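Local atomic coordinates of putative DNA helicase (Lactobacillus plantarum, PDB entry 3DMN), a protein that is of unknown function but is probably the C-terminal domain of a UvrD-like DNA helicase, a P-loop NTPase motor that would unwind duplex DNA. Residues T12-E17 with A166-N171; A123-Y128 with V153-P158; Q129-R134 with S157-R162. All blocks are in the same frame, centred on the assembly; numbering follows the deposited sequence.

Interaction 1: residues T12-E17 with A166-N171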
loop_
_atom_site.group_PDB
_atom_site.type_symbol
_atom_site.label_atom_id
_atom_site.label_comp_id
_atom_site.label_asym_id
_atom_site.label_seq_id
_atom_site.Cartn_x
_atom_site.Cartn_y
_atom_site.Cartn_z
ATOM N N THR A 12 5.899 5.422 -10.947
ATOM C CA THR A 12 5.867 4.750 -12.247
ATOM C C THR A 12 7.076 3.826 -12.430
ATOM O O THR A 12 6.951 2.681 -12.857
ATOM C CB THR A 12 5.830 5.824 -13.354
ATOM O OG1 THR A 12 4.583 6.535 -13.243
ATOM C CG2 THR A 12 5.985 5.184 -14.726
ATOM N N ASP A 13 8.251 4.344 -12.098
ATOM C CA ASP A 13 9.464 3.576 -12.259
ATOM C C ASP A 13 9.573 2.375 -11.311
ATOM O O ASP A 13 10.012 1.308 -11.719
ATOM C CB ASP A 13 10.685 4.471 -12.080
ATOM C CG ASP A 13 10.960 5.310 -13.289
ATOM O OD1 ASP A 13 10.276 5.179 -14.347
ATOM O OD2 ASP A 13 11.889 6.163 -13.206
ATOM N N PHE A 14 9.230 2.587 -10.049
ATOM C CA PHE A 14 9.172 1.482 -9.099
ATOM C C PHE A 14 8.157 0.406 -9.563
ATOM O O PHE A 14 8.488 -0.804 -9.670
ATOM C CB PHE A 14 8.790 2.033 -7.731
ATOM C CG PHE A 14 8.541 0.948 -6.708
ATOM C CD1 PHE A 14 9.596 0.457 -5.943
ATOM C CD2 PHE A 14 7.255 0.499 -6.459
ATOM C CE1 PHE A 14 9.388 -0.561 -4.966
ATOM C CE2 PHE A 14 7.017 -0.499 -5.507
ATOM C CZ PHE A 14 8.065 -1.016 -4.737
ATOM N N THR A 15 6.934 0.841 -9.898
ATOM C CA THR A 15 5.928 -0.144 -10.241
ATOM C C THR A 15 6.208 -0.903 -11.535
ATOM O O THR A 15 5.903 -2.094 -11.628
ATOM C CB THR A 15 4.518 0.465 -10.271
ATOM O OG1 THR A 15 4.440 1.468 -11.303
ATOM C CG2 THR A 15 4.167 1.072 -8.923
ATOM N N LYS A 16 6.793 -0.233 -12.533
ATOM C CA LYS A 16 7.022 -0.900 -13.817
ATOM C C LYS A 16 7.899 -2.153 -13.619
ATOM O O LYS A 16 7.762 -3.128 -14.335
ATOM C CB LYS A 16 7.639 0.058 -14.847
ATOM C CG LYS A 16 9.100 0.366 -14.605
ATOM C CD LYS A 16 9.592 1.513 -15.436
ATOM C CE LYS A 16 11.035 1.805 -15.048
ATOM N NZ LYS A 16 11.461 2.939 -16.019
ATOM N N GLU A 17 8.792 -2.119 -12.630
ATOM C CA GLU A 17 9.781 -3.188 -12.470
ATOM C C GLU A 17 9.184 -4.375 -11.728
ATOM O O GLU A 17 9.848 -5.414 -11.575
ATOM C CB GLU A 17 11.009 -2.653 -11.743
ATOM C CG GLU A 17 11.706 -1.548 -12.562
ATOM C CD GLU A 17 13.208 -1.456 -12.329
ATOM O OE1 GLU A 17 13.734 -2.017 -11.367
ATOM O OE2 GLU A 17 13.863 -0.702 -13.095
ATOM N N ALA A 166 17.686 1.481 -6.068
ATOM C CA ALA A 166 17.674 2.947 -6.147
ATOM C C ALA A 166 16.245 3.547 -6.183
ATOM O O ALA A 166 16.041 4.739 -5.899
ATOM C CB ALA A 166 18.445 3.408 -7.385
ATOM N N LEU A 167 15.289 2.729 -6.614
ATOM C CA LEU A 167 13.910 3.221 -6.889
ATOM C C LEU A 167 13.023 3.303 -5.665
ATOM O O LEU A 167 11.859 3.711 -5.758
ATOM C CB LEU A 167 13.235 2.345 -7.961
ATOM C CG LEU A 167 13.923 2.411 -9.338
ATOM C CD1 LEU A 167 13.253 1.430 -10.299
ATOM C CD2 LEU A 167 13.845 3.804 -9.928
ATOM N N TYR A 168 13.517 2.845 -4.524
ATOM C CA TYR A 168 12.726 2.954 -3.308
ATOM C C TYR A 168 13.611 3.042 -2.101
ATOM O O TYR A 168 14.816 2.721 -2.195
ATOM C CB TYR A 168 11.773 1.742 -3.180
ATOM C CG TYR A 168 12.459 0.401 -3.049
ATOM C CD1 TYR A 168 12.603 -0.193 -1.784
ATOM C CD2 TYR A 168 12.897 -0.315 -4.181
ATOM C CE1 TYR A 168 13.200 -1.464 -1.644
ATOM C CE2 TYR A 168 13.506 -1.581 -4.046
ATOM C CZ TYR A 168 13.634 -2.146 -2.771
ATOM O OH TYR A 168 14.194 -3.397 -2.559
ATOM N N THR A 169 13.031 3.458 -0.961
ATOM C CA THR A 169 13.765 3.400 0.303
ATOM C C THR A 169 13.326 2.177 1.106
ATOM O O THR A 169 12.182 1.717 0.983
ATOM C CB THR A 169 13.599 4.668 1.145
ATOM O OG1 THR A 169 12.245 4.769 1.602
ATOM C CG2 THR A 169 14.008 5.918 0.311
ATOM N N LEU A 170 14.259 1.646 1.899
ATOM C CA LEU A 170 14.000 0.455 2.695
ATOM C C LEU A 170 14.300 0.751 4.156
ATOM O O LEU A 170 15.437 1.126 4.510
ATOM C CB LEU A 170 14.849 -0.723 2.200
ATOM C CG LEU A 170 14.659 -2.037 2.958
ATOM C CD1 LEU A 170 13.244 -2.569 2.752
ATOM C CD2 LEU A 170 15.724 -3.068 2.505
ATOM N N ASN A 171 13.293 0.551 5.003
ATOM C CA ASN A 171 13.446 0.745 6.457
ATOM C C ASN A 171 14.140 2.057 6.812
ATOM O O ASN A 171 15.066 2.069 7.641
ATOM C CB ASN A 171 14.178 -0.434 7.087
ATOM C CG ASN A 171 13.450 -1.717 6.890
ATOM O OD1 ASN A 171 12.248 -1.715 6.767
ATOM N ND2 ASN A 171 14.182 -2.843 6.869
#
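Leu-167 reaches from the 3-10 turn before strand 169-170 against the last turns of helix 9-16. Its CB lies 4.5 Å from CB of Phe-14, and beyond CG the two methyls part. CD2 settles on CB of Asp-13 at 3.9 Å, while CD1 rests 3.5 Å from the backbone O of the same aspartate and equally near CD of Glu-17, whose two carboxylate oxygens lie almost as close to that methyl. CG anti to the carbonyl carbon (chi1 -64°) sets the two methyls against Asp-13 and Glu-17. The Glu-17 and Leu-167 side chains cross at about a right angle; OE1 of the glutamate is held by the backbone N of Asn-164, so the carboxylate meets the methyl with its polar needs partly met. Asp-13 in turn keeps its carboxylate along the helix, where NZ of Lys-16 comes from above the carboxylate plane to OD1, a salt bridge of 3.0 Å.

Deeper in, the Phe-14 ring turns an edge to the face of Tyr-168. CE1 of Phe-14 comes 3.6 Å from CD2 of Tyr-168, the ring planes stand at 76°, and the centroids are 5.6 Å apart. Phe-14 continues onto Leu-148 and Leu-150 of strand 147-153. This offset edge-to-face pair belongs to the hydrophobic layer between a helix and the parallel sheet of an alpha/beta fold, here just before the edge strand 169-170.

Interaction 2: residues A123-Y128 with V153-P158. With ACT (acetate ion), chain B; EDO (1,2-ethanediol), chain N.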
loop_
_atom_site.group_PDB
_atom_site.type_symbol
_atom_site.label_atom_id
_atom_site.label_comp_id
_atom_site.label_asym_id
_atom_site.label_seq_id
_atom_site.Cartn_x
_atom_site.Cartn_y
_atom_site.Cartn_z
ATOM N N ALA A 123 2.782 -6.542 2.089
ATOM C CA ALA A 123 3.427 -6.917 0.834
ATOM C C ALA A 123 4.567 -7.909 1.098
ATOM O O ALA A 123 5.731 -7.641 0.726
ATOM C CB ALA A 123 4.007 -5.648 0.157
ATOM N N ASN A 124 4.229 -9.037 1.720
ATOM C CA ASN A 124 5.255 -9.925 2.224
ATOM C C ASN A 124 5.385 -11.189 1.374
ATOM O O ASN A 124 4.786 -11.294 0.285
ATOM C CB ASN A 124 5.017 -10.276 3.701
ATOM C CG ASN A 124 3.790 -11.158 3.903
ATOM O OD1 ASN A 124 3.043 -11.414 2.961
ATOM N ND2 ASN A 124 3.583 -11.633 5.149
ATOM N N GLN A 125 6.204 -12.122 1.832
ATOM C CA GLN A 125 6.471 -13.329 1.046
ATOM C C GLN A 125 5.223 -14.200 1.003
ATOM O O GLN A 125 4.868 -14.728 -0.063
ATOM C CB GLN A 125 7.628 -14.053 1.736
ATOM C CG GLN A 125 8.049 -15.266 1.113
ATOM C CD GLN A 125 9.213 -15.821 1.910
ATOM O OE1 GLN A 125 10.315 -15.283 1.856
ATOM N NE2 GLN A 125 8.943 -16.837 2.722
ATOM N N GLU A 126 4.545 -14.345 2.143
ATOM C CA GLU A 126 3.397 -15.242 2.166
ATOM C C GLU A 126 2.304 -14.760 1.228
ATOM O O GLU A 126 1.655 -15.575 0.548
ATOM C CB GLU A 126 2.839 -15.374 3.574
ATOM C CG GLU A 126 1.810 -16.492 3.576
ATOM C CD GLU A 126 1.322 -16.826 4.941
ATOM O OE1 GLU A 126 1.871 -16.280 5.926
ATOM O OE2 GLU A 126 0.366 -17.629 5.006
ATOM N N ASN A 127 2.099 -13.446 1.206
ATOM C CA ASN A 127 0.994 -12.870 0.438
ATOM C C ASN A 127 1.304 -12.704 -1.047
ATOM O O ASN A 127 0.357 -12.681 -1.894
ATOM C CB ASN A 127 0.591 -11.500 1.025
ATOM C CG ASN A 127 -0.304 -11.647 2.247
ATOM O OD1 ASN A 127 -0.196 -10.864 3.209
ATOM N ND2 ASN A 127 -1.214 -12.596 2.191
ATOM N N TYR A 128 2.590 -12.510 -1.376
ATOM C CA TYR A 128 2.949 -12.247 -2.752
ATOM C C TYR A 128 4.168 -13.073 -3.093
ATOM O O TYR A 128 5.269 -12.543 -3.193
ATOM C CB TYR A 128 3.205 -10.737 -2.943
ATOM C CG TYR A 128 1.966 -9.906 -2.726
ATOM C CD1 TYR A 128 1.030 -9.700 -3.767
ATOM C CD2 TYR A 128 1.719 -9.293 -1.496
ATOM C CE1 TYR A 128 -0.116 -8.943 -3.560
ATOM C CE2 TYR A 128 0.540 -8.509 -1.271
ATOM C CZ TYR A 128 -0.360 -8.335 -2.319
ATOM O OH TYR A 128 -1.503 -7.564 -2.104
ATOM N N VAL A 153 5.105 -7.743 6.676
ATOM C CA VAL A 153 5.295 -8.424 7.968
ATOM C C VAL A 153 6.099 -9.693 7.683
ATOM O O VAL A 153 5.644 -10.610 6.953
ATOM C CB VAL A 153 3.964 -8.803 8.595
ATOM C CG1 VAL A 153 4.216 -9.588 9.903
ATOM C CG2 VAL A 153 3.176 -7.517 8.900
ATOM N N GLY A 154 7.299 -9.738 8.234
ATOM C CA GLY A 154 8.180 -10.893 8.097
ATOM C C GLY A 154 9.278 -10.572 7.119
ATOM O O GLY A 154 10.304 -9.993 7.472
ATOM N N SER A 155 9.043 -10.924 5.853
ATOM C CA SER A 155 9.995 -10.655 4.776
ATOM C C SER A 155 9.298 -9.952 3.642
ATOM O O SER A 155 8.110 -10.157 3.434
ATOM C CB SER A 155 10.566 -11.950 4.195
ATOM O OG SER A 155 11.427 -12.586 5.157
ATOM N N LEU A 156 10.052 -9.126 2.929
ATOM C CA LEU A 156 9.491 -8.472 1.746
ATOM C C LEU A 156 9.148 -9.508 0.673
ATOM O O LEU A 156 9.855 -10.497 0.476
ATOM C CB LEU A 156 10.490 -7.438 1.210
ATOM C CG LEU A 156 9.963 -6.491 0.131
ATOM C CD1 LEU A 156 8.798 -5.610 0.613
ATOM C CD2 LEU A 156 11.139 -5.637 -0.382
ATOM N N SER A 157 8.060 -9.238 -0.071
ATOM C CA SER A 157 7.703 -10.117 -1.186
ATOM C C SER A 157 8.937 -10.379 -2.074
ATOM O O SER A 157 9.612 -9.422 -2.499
ATOM C CB SER A 157 6.636 -9.431 -2.045
ATOM O OG SER A 157 6.541 -10.185 -3.263
ATOM N N PRO A 158 9.166 -11.637 -2.452
ATOM C CA PRO A 158 10.274 -11.936 -3.376
ATOM C C PRO A 158 10.034 -11.332 -4.759
ATOM O O PRO A 158 10.983 -11.175 -5.540
ATOM C CB PRO A 158 10.252 -13.461 -3.467
ATOM C CG PRO A 158 8.808 -13.856 -3.138
ATOM C CD PRO A 158 8.483 -12.877 -2.017
HETATM C C ACT B . 6.551 -13.581 5.203
HETATM O O ACT B . 7.150 -12.693 4.590
HETATM O OXT ACT B . 5.643 -14.251 4.683
HETATM C CH3 ACT B . 6.960 -13.745 6.537
HETATM C C1 EDO N . 12.990 -9.498 6.649
HETATM O O1 EDO N . 13.531 -10.610 5.915
HETATM C C2 EDO N . 13.558 -9.298 8.044
HETATM O O2 EDO N . 13.880 -7.916 8.241
HETATM O O HOH W 1 11.713 -15.120 4.270
#
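Asn-124 and Leu-156 face each other in a single beta bridge between the loops that leave the parallel strands 118-121 and 147-153 of this P-loop NTPase-like fold. Backbone N of Ser-157 donates to O of Ala-123 at 2.9 Å, whereas N of Gln-125 makes only a weak bond to O of Ser-155. The side chain of Asn-124 adds a nearly straight bond: ND2 donates a hydrogen bond to O of Val-153 at 2.9 Å, within both its own amide plane and the carbonyl plane. Its other end, OD1, accepts from N of Asn-127 at 2.8 Å, an Asx motif, so the amide is fixed at both ends. An alanine here would lose both bonds and is likely to leave O of Val-153 without this donor and the 125-127 turn less firmly held.

Farther out, an acetate, probably from the crystallisation liquor, is gripped by backbone N-H groups: N of Ser-155 and the shared N-H of Gln-125, straighter here (151° against 127°), both bind its O, and N of Glu-126 takes OXT. A water links OE1 of Gln-125 to OG of Ser-155. Closing the far end of the pairing, Ser-157, with OG anti to the backbone N (chi1 167°), donates through OG to a lone pair of Tyr-128 O, 2.7 Å away.

Interaction 3: residues Q129-R134 with S157-R162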
loop_
_atom_site.group_PDB
_atom_site.type_symbol
_atom_site.label_atom_id
_atom_site.label_comp_id
_atom_site.label_asym_id
_atom_site.label_seq_id
_atom_site.Cartn_x
_atom_site.Cartn_y
_atom_site.Cartn_z
ATOM N N GLN A 129 3.939 -14.381 -3.310
ATOM C CA GLN A 129 4.987 -15.341 -3.485
ATOM C C GLN A 129 5.100 -15.772 -4.950
ATOM O O GLN A 129 6.182 -16.082 -5.437
ATOM C CB GLN A 129 4.632 -16.590 -2.638
ATOM C CG GLN A 129 5.454 -17.812 -2.903
ATOM C CD GLN A 129 6.729 -17.796 -2.108
ATOM O OE1 GLN A 129 6.712 -17.985 -0.884
ATOM N NE2 GLN A 129 7.844 -17.577 -2.784
ATOM N N ARG A 130 3.977 -15.759 -5.663
ATOM C CA ARG A 130 3.930 -16.413 -6.965
ATOM C C ARG A 130 4.168 -15.439 -8.087
ATOM O O ARG A 130 3.728 -14.291 -8.026
ATOM C CB ARG A 130 2.560 -17.089 -7.182
ATOM C CG ARG A 130 2.255 -18.107 -6.123
ATOM C CD ARG A 130 1.016 -18.919 -6.519
ATOM N NE ARG A 130 1.211 -19.706 -7.727
ATOM C CZ ARG A 130 1.843 -20.869 -7.795
ATOM N NH1 ARG A 130 2.380 -21.419 -6.687
ATOM N NH2 ARG A 130 1.928 -21.496 -8.963
ATOM N N GLU A 131 4.823 -15.919 -9.152
ATOM C CA GLU A 131 4.996 -15.105 -10.341
ATOM C C GLU A 131 3.671 -14.590 -10.866
ATOM O O GLU A 131 3.594 -13.459 -11.374
ATOM C CB GLU A 131 5.714 -15.849 -11.445
ATOM C CG GLU A 131 7.174 -16.095 -11.078
ATOM C CD GLU A 131 7.992 -14.800 -11.039
ATOM O OE1 GLU A 131 8.053 -14.091 -12.059
ATOM O OE2 GLU A 131 8.544 -14.512 -9.966
ATOM N N ASP A 132 2.643 -15.408 -10.724
ATOM C CA ASP A 132 1.333 -14.999 -11.226
ATOM C C ASP A 132 0.738 -13.843 -10.449
ATOM O O ASP A 132 -0.250 -13.255 -10.928
ATOM C CB ASP A 132 0.361 -16.196 -11.229
ATOM C CG ASP A 132 -0.873 -15.917 -12.063
ATOM O OD1 ASP A 132 -0.670 -15.768 -13.289
ATOM O OD2 ASP A 132 -2.003 -15.884 -11.502
ATOM N N GLU A 133 1.272 -13.561 -9.252
ATOM C CA GLU A 133 0.785 -12.451 -8.407
ATOM C C GLU A 133 1.458 -11.112 -8.755
ATOM O O GLU A 133 1.151 -10.109 -8.133
ATOM C CB GLU A 133 0.982 -12.787 -6.924
ATOM C CG GLU A 133 -0.103 -13.802 -6.523
ATOM C CD GLU A 133 0.090 -14.383 -5.145
ATOM O OE1 GLU A 133 1.251 -14.655 -4.757
ATOM O OE2 GLU A 133 -0.947 -14.596 -4.465
ATOM N N ARG A 134 2.404 -11.106 -9.702
ATOM C CA ARG A 134 3.046 -9.821 -10.067
ATOM C C ARG A 134 2.003 -8.821 -10.573
ATOM O O ARG A 134 2.063 -7.605 -10.244
ATOM C CB ARG A 134 4.097 -10.049 -11.153
ATOM C CG ARG A 134 5.368 -10.678 -10.589
ATOM C CD ARG A 134 6.428 -10.810 -11.657
ATOM N NE ARG A 134 7.586 -11.464 -11.057
ATOM C CZ ARG A 134 8.484 -10.861 -10.283
ATOM N NH1 ARG A 134 8.402 -9.538 -10.056
ATOM N NH2 ARG A 134 9.455 -11.598 -9.728
ATOM N N SER A 157 8.060 -9.238 -0.071
ATOM C CA SER A 157 7.703 -10.117 -1.186
ATOM C C SER A 157 8.937 -10.379 -2.074
ATOM O O SER A 157 9.612 -9.422 -2.499
ATOM C CB SER A 157 6.636 -9.431 -2.045
ATOM O OG SER A 157 6.541 -10.185 -3.263
ATOM N N PRO A 158 9.166 -11.637 -2.452
ATOM C CA PRO A 158 10.274 -11.936 -3.376
ATOM C C PRO A 158 10.034 -11.332 -4.759
ATOM O O PRO A 158 10.983 -11.175 -5.540
ATOM C CB PRO A 158 10.252 -13.461 -3.467
ATOM C CG PRO A 158 8.808 -13.856 -3.138
ATOM C CD PRO A 158 8.483 -12.877 -2.017
ATOM N N LEU A 159 8.783 -11.007 -5.048
ATOM C CA LEU A 159 8.480 -10.406 -6.356
ATOM C C LEU A 159 9.170 -9.033 -6.477
ATOM O O LEU A 159 9.296 -8.505 -7.576
ATOM C CB LEU A 159 6.964 -10.295 -6.575
ATOM C CG LEU A 159 6.222 -11.633 -6.396
ATOM C CD1 LEU A 159 4.728 -11.378 -6.655
ATOM C CD2 LEU A 159 6.807 -12.714 -7.358
ATOM N N LEU A 160 9.500 -8.445 -5.316
ATOM C CA LEU A 160 10.128 -7.119 -5.308
ATOM C C LEU A 160 11.639 -7.192 -5.385
ATOM O O LEU A 160 12.300 -6.151 -5.537
ATOM C CB LEU A 160 9.653 -6.272 -4.117
ATOM C CG LEU A 160 8.127 -5.990 -4.129
ATOM C CD1 LEU A 160 7.738 -5.292 -2.818
ATOM C CD2 LEU A 160 7.744 -5.135 -5.334
ATOM N N ALA A 161 12.198 -8.414 -5.353
ATOM C CA ALA A 161 13.671 -8.558 -5.333
ATOM C C ALA A 161 14.285 -7.959 -6.609
ATOM O O ALA A 161 15.373 -7.405 -6.577
ATOM C CB ALA A 161 14.075 -10.030 -5.174
ATOM N N ARG A 162 13.585 -8.088 -7.720
ATOM C CA ARG A 162 14.115 -7.641 -9.014
ATOM C C ARG A 162 14.153 -6.135 -9.133
ATOM O O ARG A 162 14.848 -5.612 -9.997
ATOM C CB ARG A 162 13.323 -8.223 -10.187
ATOM C CG ARG A 162 11.880 -7.694 -10.384
ATOM C CD ARG A 162 11.194 -8.378 -11.581
ATOM N NE ARG A 162 12.087 -8.424 -12.764
ATOM C CZ ARG A 162 12.317 -7.376 -13.551
ATOM N NH1 ARG A 162 11.744 -6.205 -13.302
ATOM N NH2 ARG A 162 13.133 -7.478 -14.596
HETATM O O HOH W 2 10.644 -14.024 -7.293
HETATM O O HOH W 3 11.692 -10.463 -8.172
#
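Leu-159 lays its CD2 methyl over one face of the Arg-134 guanidinium, 3.6 Å above the plane and displaced toward the rim. The other methyl, CD1, sits 3.4 Å from O of Arg-130 and also touches CB of Glu-133, so both branches of the leucine pack on the turn 130-134. The same leucine is held by its backbone: NH1 of Arg-134 donates to a lone pair of Leu-159 O at 2.8 Å, in the carbonyl plane although tilted 27° from the guanidinium plane.

Arg-134 grips Glu-131 side-on with two nitrogens in a salt bridge. NE of Arg-134 meets OE1 of Glu-131 at 2.9 Å from above the carboxylate plane, and NH2 of Arg-134 reaches the syn lone pair of OE2 at 3.1 Å. Extended from CG to NE, the arginine chain carries its head past the leucine to these partners, and the two-nitrogen grip probably limits its rotation. NH2 also donates to a water that in turn donates to O of Pro-158 and accepts from N of Arg-162. Arg-162 sets CD 3.4 Å from NH1 of Arg-134 with the guanidinium planes nearly perpendicular; its own NH1 is bound to O of Glu-17.

Two anchors shape the loops themselves. OE1 of Glu-133 accepts from N of Gln-129 and N of Arg-130, which approach from opposite faces of its plane, and OG of Ser-157 takes N of Leu-159 in an ST turn. The contact thus joins the start of helix 134-141 to the 3-10 turn 158-160 that follows strand 147-153, while NH1 of Arg-134 also bonds O of Ile-18, just beyond helix 9-16.

Interactions 2 and 3 are neighbours, their centres about 9 Å apart, and share Ser-157 and Pro-158: the chain that bridges to 123-128 runs straight on into the turn that packs on 129-134. They also meet where O of Tyr-128 lies 3.5 Å from CG of Leu-159. Interaction 1 is centred farther off, about 16 Å from interaction 2 and 14 Å from interaction 3, yet it is tied to the latter by a probable hydrogen bond of 2.7 Å from NH1 of Arg-162 to O of Glu-17, and by Phe-14 touching Leu-160. Together they join the chain after strand 147-153 to the single loop 123-134 and to helix 9-16 with the residue after it. The acetate in interaction 2 may mark an anion-binding spot, though no functional site is established.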